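PDB 5H4U: endo-beta-1,4-glucanase from Cryptopygus antarcticus, which hydrolyses internal beta-1,4-glucosidic linkages of carboxymethylcellulose, lichenan and barley beta-glucan, releasing mainly cellobiose, cellotriose and cellotetraose from carboxymethylcellulose. Local coordinates for residues 21-35 against 125-137. Sequence-based numbering, arbitrary orientation.
Sequences SGVTTRYWDCCKPSC and VTNTGSDLNGNHF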
ATOM      1  N   SER A  21       3.883 -10.339 -15.518  1.00 12.25           N
ATOM      2  CA  SER A  21       4.277  -8.964 -15.765  1.00 11.82           C
ATOM      3  C   SER A  21       3.153  -8.046 -15.313  1.00 12.66           C
ATOM      4  O   SER A  21       1.980  -8.432 -15.321  1.00 13.39           O
ATOM      5  CB  SER A  21       4.580  -8.762 -17.245  1.00 12.22           C
ATOM      6  OG  SER A  21       5.786  -9.436 -17.570  1.00 13.37           O
ATOM      7  N   GLY A  22       3.500  -6.827 -14.916  1.00 11.79           N
ATOM      8  CA  GLY A  22       2.433  -5.945 -14.490  1.00 10.85           C
ATOM      9  C   GLY A  22       2.855  -4.497 -14.505  1.00 10.95           C
ATOM     10  O   GLY A  22       4.016  -4.152 -14.754  1.00 10.85           O
ATOM     11  N   VAL A  23       1.879  -3.654 -14.206  1.00 10.10           N
ATOM     12  CA  VAL A  23       2.104  -2.226 -14.081  1.00  9.80           C
ATOM     13  C   VAL A  23       1.811  -1.809 -12.643  1.00 10.02           C
ATOM     14  O   VAL A  23       1.118  -2.505 -11.895  1.00 10.68           O
ATOM     15  CB  VAL A  23       1.216  -1.448 -15.076  1.00 10.58           C
ATOM     16  CG1 VAL A  23       1.527  -1.869 -16.508  1.00 10.11           C
ATOM     17  CG2 VAL A  23      -0.248  -1.709 -14.779  1.00 10.93           C
ATOM     18  N   THR A  24       2.372  -0.673 -12.241  1.00  9.59           N
ATOM     19  CA  THR A  24       2.197  -0.177 -10.880  1.00  9.07           C
ATOM     20  C   THR A  24       1.638   1.241 -10.917  1.00  8.65           C
ATOM     21  O   THR A  24       1.585   1.882 -11.966  1.00  9.10           O
ATOM     22  CB  THR A  24       3.510  -0.256 -10.072  1.00  9.15           C
ATOM     23  OG1 THR A  24       4.515   0.585 -10.655  1.00  9.30           O
ATOM     24  CG2 THR A  24       4.014  -1.713  -9.989  1.00  8.79           C
ATOM     25  N   THR A  25       1.161   1.710  -9.767  1.00  8.24           N
ATOM     26  CA  THR A  25       0.805   3.109  -9.563  1.00  8.16           C
ATOM     27  C   THR A  25       1.252   3.475  -8.158  1.00  7.95           C
ATOM     28  O   THR A  25       1.797   2.641  -7.439  1.00  8.10           O
ATOM     29  CB  THR A  25      -0.707   3.348  -9.761  1.00  8.81           C
ATOM     30  OG1 THR A  25      -1.452   2.435  -8.951  1.00  9.04           O
ATOM     31  CG2 THR A  25      -1.127   3.181 -11.224  1.00  8.05           C
ATOM     32  N   ARG A  26       1.026   4.718  -7.747  1.00  7.79           N
ATOM     33  CA  ARG A  26       1.302   5.104  -6.367  1.00  7.98           C
ATOM     34  C   ARG A  26       0.080   5.767  -5.748  1.00  7.99           C
ATOM     35  O   ARG A  26      -0.625   6.533  -6.407  1.00  8.25           O
ATOM     36  CB  ARG A  26       2.521   6.028  -6.284  1.00  7.94           C
ATOM     37  CG  ARG A  26       2.442   7.242  -7.118  1.00  7.79           C
ATOM     38  CD  ARG A  26       3.739   7.982  -7.149  1.00  8.29           C
ATOM     39  NE  ARG A  26       3.564   9.260  -7.817  1.00  8.78           N
ATOM     40  CZ  ARG A  26       3.678   9.439  -9.128  1.00  9.08           C
ATOM     41  NH1 ARG A  26       3.958   8.413  -9.925  1.00  8.86           N
ATOM     42  NH2 ARG A  26       3.469  10.643  -9.645  1.00  9.08           N
ATOM     43  N   TYR A  27      -0.149   5.517  -4.465  1.00  8.01           N
ATOM     44  CA  TYR A  27      -1.346   6.098  -3.881  1.00  8.11           C
ATOM     45  C   TYR A  27      -1.294   6.004  -2.373  1.00  7.98           C
ATOM     46  O   TYR A  27      -0.617   5.146  -1.817  1.00  8.00           O
ATOM     47  CB  TYR A  27      -2.613   5.403  -4.404  1.00  8.34           C
ATOM     48  CG  TYR A  27      -3.118   4.236  -3.581  1.00  8.33           C
ATOM     49  CD1 TYR A  27      -2.536   2.979  -3.691  1.00  8.17           C
ATOM     50  CD2 TYR A  27      -4.219   4.379  -2.731  1.00  8.48           C
ATOM     51  CE1 TYR A  27      -3.014   1.896  -2.955  1.00  8.28           C
ATOM     52  CE2 TYR A  27      -4.696   3.313  -1.984  1.00  8.40           C
ATOM     53  CZ  TYR A  27      -4.091   2.073  -2.101  1.00  8.79           C
ATOM     54  OH  TYR A  27      -4.571   1.019  -1.358  1.00  9.19           O
ATOM     55  N   TRP A  28      -2.003   6.920  -1.724  1.00  8.03           N
ATOM     56  CA  TRP A  28      -2.152   6.883  -0.275  1.00  8.51           C
ATOM     57  C   TRP A  28      -3.407   7.694   0.050  1.00  9.19           C
ATOM     58  O   TRP A  28      -3.349   8.913   0.210  1.00  9.31           O
ATOM     59  CB  TRP A  28      -0.949   7.427   0.456  1.00  8.58           C
ATOM     60  CG  TRP A  28      -1.000   7.172   1.911  1.00  8.32           C
ATOM     61  CD1 TRP A  28      -1.702   7.876   2.854  1.00  8.71           C
ATOM     62  CD2 TRP A  28      -0.304   6.146   2.608  1.00  8.31           C
ATOM     63  NE1 TRP A  28      -1.486   7.341   4.104  1.00  8.71           N
ATOM     64  CE2 TRP A  28      -0.630   6.277   3.981  1.00  8.64           C
ATOM     65  CE3 TRP A  28       0.563   5.125   2.210  1.00  7.93           C
ATOM     66  CZ2 TRP A  28      -0.122   5.419   4.949  1.00  8.26           C
ATOM     67  CZ3 TRP A  28       1.065   4.274   3.171  1.00  8.36           C
ATOM     68  CH2 TRP A  28       0.727   4.430   4.529  1.00  8.41           C
ATOM     69  N   ASP A  29      -4.524   6.999   0.133  1.00  9.03           N
ATOM     70  CA  ASP A  29      -5.792   7.619   0.439  1.00  9.49           C
ATOM     71  C   ASP A  29      -6.154   7.487   1.910  1.00  9.72           C
ATOM     72  O   ASP A  29      -7.229   7.930   2.305  1.00 10.17           O
ATOM     73  CB  ASP A  29      -6.893   7.025  -0.450  1.00  9.32           C
ATOM     74  CG  ASP A  29      -7.121   5.547  -0.206  1.00  9.34           C
ATOM     75  OD1 ASP A  29      -6.491   4.968   0.715  1.00  9.63           O
ATOM     76  OD2 ASP A  29      -7.913   4.949  -0.976  1.00  9.42           O
ATOM     77  N   CYS A  30      -5.298   6.866   2.721  1.00  9.56           N
ATOM     78  CA  CYS A  30      -5.491   6.740   4.155  1.00  9.28           C
ATOM     79  C   CYS A  30      -6.620   5.793   4.548  1.00  9.78           C
ATOM     80  O   CYS A  30      -6.896   5.659   5.748  1.00  9.55           O
ATOM     81  CB  CYS A  30      -5.770   8.102   4.812  1.00  9.49           C
ATOM     82  SG  CYS A  30      -4.444   9.323   4.724  1.00  8.61           S
ATOM     83  N   CYS A  31      -7.298   5.143   3.598  1.00 10.13           N
ATOM     84  CA  CYS A  31      -8.520   4.428   3.942  1.00 10.11           C
ATOM     85  C   CYS A  31      -8.214   3.073   4.568  1.00 10.24           C
ATOM     86  O   CYS A  31      -7.156   2.479   4.343  1.00 10.09           O
ATOM     87  CB  CYS A  31      -9.368   4.179   2.714  1.00 10.27           C
ATOM     88  SG  CYS A  31      -9.788   5.631   1.826  1.00 12.65           S
ATOM     89  N   LYS A  32      -9.188   2.547   5.295  1.00  9.86           N
ATOM     90  CA  LYS A  32      -9.024   1.204   5.820  1.00 10.06           C
ATOM     91  C   LYS A  32      -8.989   0.232   4.648  1.00  9.53           C
ATOM     92  O   LYS A  32      -9.916   0.222   3.831  1.00  9.94           O
ATOM     93  CB  LYS A  32     -10.159   0.866   6.783  1.00 10.17           C
ATOM     94  CG  LYS A  32     -10.254  -0.594   7.147  1.00 10.19           C
ATOM     95  CD  LYS A  32     -11.544  -0.934   7.892  1.00 10.36           C
ATOM     96  CE  LYS A  32     -11.772  -2.453   7.946  1.00 10.71           C
ATOM     97  NZ  LYS A  32     -11.556  -3.120   9.263  1.00 11.82           N
ATOM     98  N   PRO A  33      -7.933  -0.558   4.498  1.00  9.30           N
ATOM     99  CA  PRO A  33      -7.788  -1.388   3.300  1.00  9.49           C
ATOM    100  C   PRO A  33      -8.717  -2.596   3.320  1.00  9.81           C
ATOM    101  O   PRO A  33      -9.094  -3.115   4.377  1.00  9.50           O
ATOM    102  CB  PRO A  33      -6.318  -1.803   3.350  1.00  9.27           C
ATOM    103  CG  PRO A  33      -5.972  -1.771   4.793  1.00  9.03           C
ATOM    104  CD  PRO A  33      -6.810  -0.726   5.438  1.00  9.45           C
ATOM    105  N   SER A  34      -9.073  -3.055   2.119  1.00  9.71           N
ATOM    106  CA  SER A  34     -10.149  -4.035   2.008  1.00  9.64           C
ATOM    107  C   SER A  34      -9.815  -5.349   2.702  1.00 10.19           C
ATOM    108  O   SER A  34     -10.713  -6.003   3.234  1.00 10.73           O
ATOM    109  CB  SER A  34     -10.499  -4.275   0.543  1.00  9.64           C
ATOM    110  OG  SER A  34      -9.519  -5.066  -0.093  1.00 10.66           O
ATOM    111  N   CYS A  35      -8.539  -5.725   2.765  1.00  9.98           N
ATOM    112  CA  CYS A  35      -8.157  -6.964   3.433  1.00 10.28           C
ATOM    113  C   CYS A  35      -8.125  -6.817   4.950  1.00 10.95           C
ATOM    114  O   CYS A  35      -7.728  -7.761   5.649  1.00 10.36           O
ATOM    115  CB  CYS A  35      -6.788  -7.444   2.945  1.00  9.68           C
ATOM    116  SG  CYS A  35      -6.665  -7.702   1.167  1.00  9.85           S
ATOM    117  N   VAL A 125      -0.011  -7.487  -0.174  1.00  8.36           N
ATOM    118  CA  VAL A 125      -1.249  -6.940  -0.696  1.00  8.17           C
ATOM    119  C   VAL A 125      -2.223  -6.815   0.471  1.00  8.85           C
ATOM    120  O   VAL A 125      -2.482  -7.790   1.189  1.00  8.58           O
ATOM    121  CB  VAL A 125      -1.803  -7.837  -1.809  1.00  9.01           C
ATOM    122  CG1 VAL A 125      -3.201  -7.390  -2.236  1.00  9.19           C
ATOM    123  CG2 VAL A 125      -0.833  -7.896  -2.977  1.00  8.40           C
ATOM    124  N   THR A 126      -2.722  -5.598   0.703  1.00  9.07           N
ATOM    125  CA  THR A 126      -3.703  -5.362   1.752  1.00  9.11           C
ATOM    126  C   THR A 126      -5.028  -4.815   1.215  1.00  9.48           C
ATOM    127  O   THR A 126      -5.970  -4.603   1.995  1.00  9.07           O
ATOM    128  CB  THR A 126      -3.130  -4.417   2.816  1.00  8.71           C
ATOM    129  OG1 THR A 126      -2.923  -3.115   2.262  1.00  8.65           O
ATOM    130  CG2 THR A 126      -1.797  -4.959   3.274  1.00  9.01           C
ATOM    131  N   ASN A 127      -5.139  -4.601  -0.094  1.00  9.27           N
ATOM    132  CA  ASN A 127      -6.305  -3.920  -0.624  1.00  9.50           C
ATOM    133  C   ASN A 127      -6.517  -4.346  -2.059  1.00  9.31           C
ATOM    134  O   ASN A 127      -5.576  -4.723  -2.757  1.00  9.36           O
ATOM    135  CB  ASN A 127      -6.134  -2.398  -0.569  1.00  9.34           C
ATOM    136  CG  ASN A 127      -7.395  -1.676  -0.921  1.00  9.56           C
ATOM    137  OD1 ASN A 127      -8.415  -1.820  -0.243  1.00  9.73           O
ATOM    138  ND2 ASN A 127      -7.363  -0.936  -2.014  1.00  9.55           N
ATOM    139  N   THR A 128      -7.748  -4.225  -2.514  1.00  9.56           N
ATOM    140  CA  THR A 128      -8.069  -4.463  -3.909  1.00 10.10           C
ATOM    141  C   THR A 128      -8.330  -3.136  -4.588  1.00 10.17           C
ATOM    142  O   THR A 128      -9.140  -2.340  -4.106  1.00 10.27           O
ATOM    143  CB  THR A 128      -9.283  -5.375  -4.066  1.00 10.60           C
ATOM    144  OG1 THR A 128      -8.971  -6.669  -3.544  1.00 10.27           O
ATOM    145  CG2 THR A 128      -9.624  -5.497  -5.534  1.00 10.53           C
ATOM    146  N   GLY A 129      -7.634  -2.901  -5.702  1.00 11.00           N
ATOM    147  CA  GLY A 129      -7.781  -1.680  -6.468  1.00 11.39           C
ATOM    148  C   GLY A 129      -8.948  -1.750  -7.439  1.00 11.66           C
ATOM    149  O   GLY A 129      -9.928  -2.468  -7.231  1.00 11.29           O
ATOM    150  N   SER A 130      -8.813  -0.999  -8.531  1.00 12.23           N
ATOM    151  CA  SER A 130      -9.839  -0.995  -9.564  1.00 11.88           C
ATOM    152  C   SER A 130      -9.638  -2.168 -10.517  1.00 13.01           C
ATOM    153  O   SER A 130      -8.512  -2.599 -10.770  1.00 13.70           O
ATOM    154  CB  SER A 130      -9.801   0.323 -10.324  1.00 11.07           C
ATOM    155  OG  SER A 130     -10.342   1.351  -9.525  1.00 10.70           O
ATOM    156  N   ASP A 131     -10.744  -2.725 -11.014  1.00 12.85           N
ATOM    157  CA  ASP A 131     -10.656  -3.876 -11.916  1.00 13.50           C
ATOM    158  C   ASP A 131     -10.276  -3.423 -13.317  1.00 14.26           C
ATOM    159  O   ASP A 131     -11.106  -3.349 -14.229  1.00 15.09           O
ATOM    160  CB  ASP A 131     -11.954  -4.665 -11.976  1.00 12.92           C
ATOM    161  CG  ASP A 131     -11.760  -6.038 -12.623  1.00 14.44           C
ATOM    162  OD1 ASP A 131     -10.640  -6.295 -13.116  1.00 15.81           O
ATOM    163  OD2 ASP A 131     -12.724  -6.838 -12.702  1.00 14.35           O
ATOM    164  N   LEU A 132      -9.002  -3.145 -13.506  1.00 15.13           N
ATOM    165  CA  LEU A 132      -8.552  -2.989 -14.876  1.00 15.75           C
ATOM    166  C   LEU A 132      -8.077  -4.353 -15.362  1.00 17.10           C
ATOM    167  O   LEU A 132      -7.743  -5.240 -14.562  1.00 17.69           O
ATOM    168  CB  LEU A 132      -7.444  -1.942 -14.952  1.00 16.00           C
ATOM    169  N   ASN A 133      -7.963  -4.506 -16.674  1.00 16.62           N
ATOM    170  CA  ASN A 133      -7.593  -5.819 -17.188  1.00 17.71           C
ATOM    171  C   ASN A 133      -6.088  -6.011 -17.008  1.00 17.30           C
ATOM    172  O   ASN A 133      -5.297  -5.109 -17.308  1.00 17.50           O
ATOM    173  CB  ASN A 133      -8.009  -5.981 -18.658  1.00 16.76           C
ATOM    174  N   GLY A 134      -5.697  -7.137 -16.396  1.00 16.07           N
ATOM    175  CA  GLY A 134      -4.305  -7.546 -16.345  1.00 15.41           C
ATOM    176  C   GLY A 134      -3.790  -7.646 -14.912  1.00 15.02           C
ATOM    177  O   GLY A 134      -4.491  -8.126 -14.016  1.00 15.36           O
ATOM    178  N   ASN A 135      -2.545  -7.206 -14.705  1.00 14.40           N
ATOM    179  CA  ASN A 135      -1.932  -7.189 -13.375  1.00 13.51           C
ATOM    180  C   ASN A 135      -1.517  -5.781 -12.973  1.00 12.62           C
ATOM    181  O   ASN A 135      -0.606  -5.194 -13.566  1.00 12.41           O
ATOM    182  CB  ASN A 135      -0.749  -8.137 -13.306  1.00 13.44           C
ATOM    183  CG  ASN A 135      -1.122  -9.523 -13.682  1.00 14.23           C
ATOM    184  OD1 ASN A 135      -2.163 -10.020 -13.236  1.00 14.79           O
ATOM    185  ND2 ASN A 135      -0.264 -10.194 -14.455  1.00 13.46           N
ATOM    186  N   HIS A 136      -2.152  -5.268 -11.926  1.00 12.29           N
ATOM    187  CA  HIS A 136      -1.994  -3.881 -11.530  1.00 11.64           C
ATOM    188  C   HIS A 136      -1.699  -3.857 -10.040  1.00 10.94           C
ATOM    189  O   HIS A 136      -2.476  -4.406  -9.252  1.00 10.73           O
ATOM    190  CB  HIS A 136      -3.288  -3.117 -11.820  1.00 12.49           C
ATOM    191  CG  HIS A 136      -3.646  -3.062 -13.273  1.00 13.52           C
ATOM    192  ND1 HIS A 136      -3.631  -1.898 -14.011  1.00 14.06           N
ATOM    193  CD2 HIS A 136      -4.034  -4.044 -14.123  1.00 14.61           C
ATOM    194  CE1 HIS A 136      -4.001  -2.164 -15.252  1.00 14.95           C
ATOM    195  NE2 HIS A 136      -4.249  -3.459 -15.347  1.00 15.14           N
ATOM    196  N   PHE A 137      -0.604  -3.207  -9.651  1.00 10.28           N
ATOM    197  CA  PHE A 137      -0.239  -3.059  -8.244  1.00  9.19           C
ATOM    198  C   PHE A 137      -0.167  -1.571  -7.947  1.00  9.10           C
ATOM    199  O   PHE A 137       0.584  -0.842  -8.600  1.00  9.12           O
ATOM    200  CB  PHE A 137       1.100  -3.731  -7.926  1.00  9.11           C
ATOM    201  CG  PHE A 137       1.004  -5.208  -7.666  1.00  9.48           C
ATOM    202  CD1 PHE A 137       0.833  -6.101  -8.712  1.00  9.63           C
ATOM    203  CD2 PHE A 137       1.153  -5.713  -6.382  1.00  9.23           C
ATOM    204  CE1 PHE A 137       0.770  -7.459  -8.477  1.00 10.12           C
ATOM    205  CE2 PHE A 137       1.083  -7.071  -6.139  1.00  8.74           C
ATOM    206  CZ  PHE A 137       0.888  -7.948  -7.175  1.00  9.41           C
TER
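Ser34 N gives its hydrogen to Asn127 OD1 at 2.7 Å, arriving in the carbonyl plane on a lone pair. Asn127 can offer that oxygen because its CG stands anti to the backbone N (chi1 -172°), which carries the amide out to the 3-10 turn. One residue on, Cys35 N bonds Thr126 O at 2.9 Å from above the carbonyl plane, while Pro33 CB packs on the same oxygen. Ser34 OG takes a weak bond from Thr128 N, but its stronger partner is Glu99, which Thr128 OG1 shares; the Cys35–Cys103 disulfide further ties the turn down. On the other flank of the amide, Asn127 ND2 lies 3.5 Å from Tyr27 OH. With an alanine here, Ser34 N would probably lose its acceptor, and the missing amide end would probably open a gap beside the tyrosine hydroxyl.

At the far end the same two segments meet as parallel strands: Val23 N bonds Asn135 O, and Phe137 N returns to Val23 O at 2.9 Å. Asn135 prolongs the ladder with its side chain, ND2 reaching Ser21 O at 3.0 Å in its own amide plane. Val23 CG2 sits over one face of the His136 imidazole, a CH-pi contact 3.9 Å from the centroid, while His136 NE2 bonds Asn133 O.

This illustrates how the double-psi beta-barrel of family 45 glycosidases joins strand 19-27, just ahead of the inferred nucleophile Asp29, to strand 135-140, which carries the inferred proton donor Asp138.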